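Local coordinates for regulatory protein BlaR1 (Bacillus licheniformis, PDB 1NRF) that probably senses beta-lactam antibiotics by acylation of its extracellular penicillin-binding domain, the part described here, and relays the signal across the membrane to the cytoplasm, at residues Phe59-Thr64 with Gly152-Ser157; Thr64-Ser69 with Ser198-Thr203. One frame throughout, in Å; residues are numbered along the deposited sequence.

Followed from the N terminus, the chain passes through 59-64 and straight on into 64-69, so contacts 1 and 2 share T64 as their junction. Contact 1 closes the first long excursion, an entirely helical and loop region, when 152-157 returns beside 59-64 just before helix 158-170. Contact 2 closes only later, when strand 195-205 brings 198-203 against the start of helix 66-76. The two connections therefore cross, because each holds one end of the other between its segments. Together they illustrate how a penicillin-recognising fold places its serine-bearing turn: the 152-157 loop pairs with the segment before the serine, and a sheet strand packs on the start of the helix after it.

Contact 1: Phe59-Thr64 with Gly152-Ser157; sequences FAPAST and GSLQIS
The approach to the SxxK turn of a penicillin-recognising domain runs beside the 152-157 loop in one isolated antiparallel bridge, in which F59 and I156 form a hydrogen-bonded pair. F59 N donates to I156 O over 3.1 Å, arriving from well above the carbonyl plane (51° out of it). In the return bond I156 N reaches F59 O at 3.1 Å, closer to the plane of its acceptor. F59 O is also touched by Q155 CA at 3.2 Å, a CA-H...O contact that is bent.

Beyond the bridge the two loops remain side by side. The C-H of A60 CA points almost straight at L154 O, with 3.6 Å between CA and O, while A60 CB rests on G152 CA. Q155 runs its extended chain past F59, its CB 3.4 Å from F59 O and its CG beside the F59 carbonyl group; chi1 of -60° sets CG next to its own backbone N. P61 comes nearest through CD, a ring carbon 2.9 Å from L154 O; its CB meets I156 CG2 at 4.0 Å, and its CG lies near L154 CD2.

As in serine beta-lactamases and their relatives, this segment leads into the acylated serine, probably S63 here. The turn is held from within, since P61 O receives T64 OG1 at 2.6 Å as well as T64 N, both from the same face. With chi1 at 66°, T64 OG1 sits between its backbone N and carbonyl carbon, which brings it back to the side of P61 O, above its carbonyl plane; OG1 is also hydrogen-bonded to Q161 OE1 of helix 158-170. The F59 ring stacks on H231 in the central sheet, whereas A60 O accepts from W214 NE1 on strand 211-220. At the partner loop's end, S157 OG caps helix 158-170 through E160 N.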
loop_
_atom_site.group_PDB
_atom_site.type_symbol
_atom_site.label_atom_id
_atom_site.label_comp_id
_atom_site.label_asym_id
_atom_site.label_seq_id
_atom_site.Cartn_x
_atom_site.Cartn_y
_atom_site.Cartn_z
ATOM N N PHE A 59 -4.974 1.072 10.967
ATOM C CA PHE A 59 -6.177 1.446 10.250
ATOM C C PHE A 59 -6.437 0.377 9.205
ATOM O O PHE A 59 -5.564 -0.453 8.928
ATOM C CB PHE A 59 -5.977 2.790 9.557
ATOM C CG PHE A 59 -5.457 3.858 10.459
ATOM C CD1 PHE A 59 -4.083 4.067 10.592
ATOM C CD2 PHE A 59 -6.331 4.657 11.185
ATOM C CE1 PHE A 59 -3.589 5.059 11.431
ATOM C CE2 PHE A 59 -5.845 5.659 12.034
ATOM C CZ PHE A 59 -4.472 5.859 12.156
ATOM N N ALA A 60 -7.635 0.379 8.631
ATOM C CA ALA A 60 -7.923 -0.592 7.597
ATOM C C ALA A 60 -6.929 -0.277 6.465
ATOM O O ALA A 60 -6.763 0.876 6.071
ATOM C CB ALA A 60 -9.361 -0.441 7.112
ATOM N N PRO A 61 -6.250 -1.300 5.941
ATOM C CA PRO A 61 -5.280 -1.089 4.858
ATOM C C PRO A 61 -5.881 -0.631 3.524
ATOM O O PRO A 61 -5.217 0.049 2.737
ATOM C CB PRO A 61 -4.591 -2.442 4.754
ATOM C CG PRO A 61 -5.694 -3.407 5.149
ATOM C CD PRO A 61 -6.311 -2.719 6.338
ATOM N N ALA A 62 -7.133 -1.002 3.278
ATOM C CA ALA A 62 -7.826 -0.650 2.038
ATOM C C ALA A 62 -7.014 -1.102 0.813
ATOM O O ALA A 62 -6.298 -2.103 0.877
ATOM C CB ALA A 62 -8.086 0.855 1.991
ATOM N N SER A 63 -7.112 -0.380 -0.297
ATOM C CA SER A 63 -6.358 -0.777 -1.487
ATOM C C SER A 63 -4.840 -0.945 -1.318
ATOM O O SER A 63 -4.196 -1.465 -2.220
ATOM C CB SER A 63 -6.607 0.193 -2.638
ATOM O OG SER A 63 -7.785 -0.135 -3.331
ATOM N N THR A 64 -4.256 -0.511 -0.197
ATOM C CA THR A 64 -2.805 -0.690 -0.028
ATOM C C THR A 64 -2.479 -2.171 0.082
ATOM O O THR A 64 -1.374 -2.604 -0.242
ATOM C CB THR A 64 -2.224 0.020 1.258
ATOM O OG1 THR A 64 -2.741 -0.592 2.450
ATOM C CG2 THR A 64 -2.548 1.495 1.242
ATOM N N GLY A 152 -12.290 -3.005 8.157
ATOM C CA GLY A 152 -11.685 -2.674 9.430
ATOM C C GLY A 152 -11.380 -3.833 10.350
ATOM O O GLY A 152 -11.048 -3.621 11.523
ATOM N N SER A 153 -11.514 -5.055 9.843
ATOM C CA SER A 153 -11.186 -6.227 10.647
ATOM C C SER A 153 -9.653 -6.272 10.637
ATOM O O SER A 153 -9.007 -6.248 11.683
ATOM C CB SER A 153 -11.788 -7.489 10.021
ATOM O OG SER A 153 -11.533 -7.552 8.630
ATOM N N LEU A 154 -9.079 -6.298 9.436
ATOM C CA LEU A 154 -7.628 -6.300 9.278
ATOM C C LEU A 154 -7.116 -4.866 9.357
ATOM O O LEU A 154 -7.604 -3.998 8.646
ATOM C CB LEU A 154 -7.234 -6.891 7.922
ATOM C CG LEU A 154 -5.727 -6.949 7.650
ATOM C CD1 LEU A 154 -5.051 -7.806 8.719
ATOM C CD2 LEU A 154 -5.479 -7.517 6.261
ATOM N N GLN A 155 -6.139 -4.621 10.218
ATOM C CA GLN A 155 -5.558 -3.289 10.363
ATOM C C GLN A 155 -4.043 -3.355 10.499
ATOM O O GLN A 155 -3.500 -4.303 11.071
ATOM C CB GLN A 155 -6.133 -2.578 11.579
ATOM C CG GLN A 155 -7.617 -2.384 11.521
ATOM C CD GLN A 155 -8.112 -1.490 12.628
ATOM O OE1 GLN A 155 -9.299 -1.173 12.697
ATOM N NE2 GLN A 155 -7.204 -1.068 13.500
ATOM N N ILE A 156 -3.373 -2.331 9.976
ATOM C CA ILE A 156 -1.915 -2.234 10.002
ATOM C C ILE A 156 -1.561 -0.760 10.176
ATOM O O ILE A 156 -2.301 0.110 9.732
ATOM C CB ILE A 156 -1.307 -2.765 8.667
ATOM C CG1 ILE A 156 0.225 -2.838 8.757
ATOM C CG2 ILE A 156 -1.730 -1.848 7.505
ATOM C CD1 ILE A 156 0.883 -3.616 7.580
ATOM N N SER A 157 -0.435 -0.478 10.819
ATOM C CA SER A 157 -0.035 0.905 11.046
ATOM C C SER A 157 0.879 1.409 9.958
ATOM O O SER A 157 1.484 0.623 9.241
ATOM C CB SER A 157 0.698 1.038 12.383
ATOM O OG SER A 157 1.988 0.449 12.306
#

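Contact 2: Thr64-Ser69 with Ser198-Thr203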
loop_
_atom_site.group_PDB
_atom_site.type_symbol
_atom_site.label_atom_id
_atom_site.label_comp_id
_atom_site.label_asym_id
_atom_site.label_seq_id
_atom_site.Cartn_x
_atom_site.Cartn_y
_atom_site.Cartn_z
ATOM N N THR A 64 -4.256 -0.511 -0.197
ATOM C CA THR A 64 -2.805 -0.690 -0.028
ATOM C C THR A 64 -2.479 -2.171 0.082
ATOM O O THR A 64 -1.374 -2.604 -0.242
ATOM C CB THR A 64 -2.224 0.020 1.258
ATOM O OG1 THR A 64 -2.741 -0.592 2.450
ATOM C CG2 THR A 64 -2.548 1.495 1.242
ATOM N N TYR A 65 -3.463 -2.945 0.523
ATOM C CA TYR A 65 -3.277 -4.371 0.719
ATOM C C TYR A 65 -3.210 -5.198 -0.582
ATOM O O TYR A 65 -2.732 -6.340 -0.580
ATOM C CB TYR A 65 -4.399 -4.896 1.630
ATOM C CG TYR A 65 -4.270 -6.358 1.920
ATOM C CD1 TYR A 65 -3.287 -6.821 2.788
ATOM C CD2 TYR A 65 -5.055 -7.289 1.245
ATOM C CE1 TYR A 65 -3.074 -8.174 2.969
ATOM C CE2 TYR A 65 -4.858 -8.648 1.416
ATOM C CZ TYR A 65 -3.859 -9.086 2.278
ATOM O OH TYR A 65 -3.629 -10.427 2.439
ATOM N N LYS A 66 -3.689 -4.622 -1.683
ATOM C CA LYS A 66 -3.686 -5.302 -2.979
ATOM C C LYS A 66 -2.298 -5.824 -3.393
ATOM O O LYS A 66 -2.182 -6.800 -4.138
ATOM C CB LYS A 66 -4.220 -4.362 -4.061
ATOM C CG LYS A 66 -5.732 -4.168 -4.074
ATOM C CD LYS A 66 -6.086 -3.144 -5.146
ATOM C CE LYS A 66 -7.578 -3.030 -5.384
ATOM N NZ LYS A 66 -8.312 -2.592 -4.187
ATOM N N VAL A 67 -1.249 -5.167 -2.907
ATOM C CA VAL A 67 0.121 -5.576 -3.203
ATOM C C VAL A 67 0.357 -6.996 -2.686
ATOM O O VAL A 67 0.914 -7.842 -3.386
ATOM C CB VAL A 67 1.148 -4.612 -2.534
ATOM C CG1 VAL A 67 2.561 -5.133 -2.718
ATOM C CG2 VAL A 67 1.020 -3.209 -3.134
ATOM N N PHE A 68 -0.082 -7.252 -1.461
ATOM C CA PHE A 68 0.105 -8.567 -0.868
ATOM C C PHE A 68 -0.954 -9.542 -1.352
ATOM O O PHE A 68 -0.722 -10.745 -1.401
ATOM C CB PHE A 68 0.108 -8.467 0.658
ATOM C CG PHE A 68 1.282 -7.708 1.203
ATOM C CD1 PHE A 68 1.267 -6.317 1.256
ATOM C CD2 PHE A 68 2.427 -8.379 1.607
ATOM C CE1 PHE A 68 2.379 -5.605 1.702
ATOM C CE2 PHE A 68 3.545 -7.676 2.055
ATOM C CZ PHE A 68 3.520 -6.284 2.101
ATOM N N SER A 69 -2.117 -9.018 -1.711
ATOM C CA SER A 69 -3.184 -9.857 -2.234
ATOM C C SER A 69 -2.663 -10.450 -3.543
ATOM O O SER A 69 -2.811 -11.645 -3.807
ATOM C CB SER A 69 -4.435 -9.017 -2.514
ATOM O OG SER A 69 -5.415 -9.781 -3.201
ATOM N N SER A 198 7.751 3.800 -6.646
ATOM C CA SER A 198 6.790 2.703 -6.595
ATOM C C SER A 198 5.833 3.075 -5.456
ATOM O O SER A 198 6.263 3.669 -4.459
ATOM C CB SER A 198 7.480 1.369 -6.269
ATOM O OG SER A 198 8.280 0.898 -7.343
ATOM N N GLY A 199 4.550 2.743 -5.607
ATOM C CA GLY A 199 3.585 3.054 -4.572
ATOM C C GLY A 199 2.172 2.583 -4.858
ATOM O O GLY A 199 1.871 2.092 -5.947
ATOM N N LYS A 200 1.295 2.734 -3.871
ATOM C CA LYS A 200 -0.096 2.325 -4.015
ATOM C C LYS A 200 -1.001 3.101 -3.061
ATOM O O LYS A 200 -0.708 3.228 -1.871
ATOM C CB LYS A 200 -0.223 0.817 -3.773
ATOM C CG LYS A 200 -1.214 0.131 -4.721
ATOM C CD LYS A 200 -2.586 0.022 -4.091
ATOM C CE LYS A 200 -3.678 0.063 -5.125
ATOM N NZ LYS A 200 -3.925 1.472 -5.517
ATOM N N THR A 201 -2.095 3.628 -3.602
ATOM C CA THR A 201 -3.058 4.411 -2.824
ATOM C C THR A 201 -4.123 3.561 -2.151
ATOM O O THR A 201 -4.350 2.417 -2.524
ATOM C CB THR A 201 -3.831 5.414 -3.700
ATOM O OG1 THR A 201 -4.535 4.692 -4.721
ATOM C CG2 THR A 201 -2.902 6.423 -4.321
ATOM N N GLY A 202 -4.794 4.165 -1.179
ATOM C CA GLY A 202 -5.859 3.495 -0.464
ATOM C C GLY A 202 -6.850 4.529 0.030
ATOM O O GLY A 202 -6.454 5.591 0.522
ATOM N N THR A 203 -8.136 4.237 -0.129
ATOM C CA THR A 203 -9.185 5.141 0.328
ATOM C C THR A 203 -10.253 4.386 1.112
ATOM O O THR A 203 -10.646 3.282 0.734
ATOM C CB THR A 203 -9.882 5.860 -0.844
ATOM O OG1 THR A 203 -8.932 6.665 -1.547
ATOM C CG2 THR A 203 -11.000 6.757 -0.321
#
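T64 packs its methyl group against the strand that carries the KTG sequence K200-T201-G202, the third conserved motif of penicillin-binding proteins. T64 CG2 lies 4.0 Å from K200 O, and chi1 puts this methyl anti to its own carbonyl carbon, on the side of the strand. G202, with no side chain, turns its bare CA to the T64 methyl, 4.2 Å from CG2, and strand 195-205 lies close to the turn. The methylenes of K66 and K200 belong to the same closely packed part: they cross at a slant, with K66 CD 4.0 Å from K200 CE. Backbone meets backbone beside them without a hydrogen bond, T64 N standing 3.7 Å from T201 O.

The fit is looser toward the two ends of the contact. V67 CG2 approaches K200 CB only to 4.3 Å, and T201, which turns its CB away from the helix, belongs to the partly exposed margin, in contrast to buried T64, K66, V67, K200 and G202.

The two lysines take different shapes. K66 is extended until a bend at chi4 (61°) and its NZ is bound to S63 OG. K200 bends at both chi2 and chi4, which folds its chain along its own strand until NZ bonds to T201 O at 3.2 Å and also to S111 OG.

No hydrogen bond links the two segments, so their contact rests on van der Waals packing, and the polar ends find partners within their own segment or outside both; the two lysine amines stay 6.1 Å apart, NZ of K66 to NZ of K200. K66, expected by similarity to be carboxylated on NZ, is unmodified here, and in this structure the bare amine is hydrogen-bonded to the hydroxyl of the probable acylation site, S63.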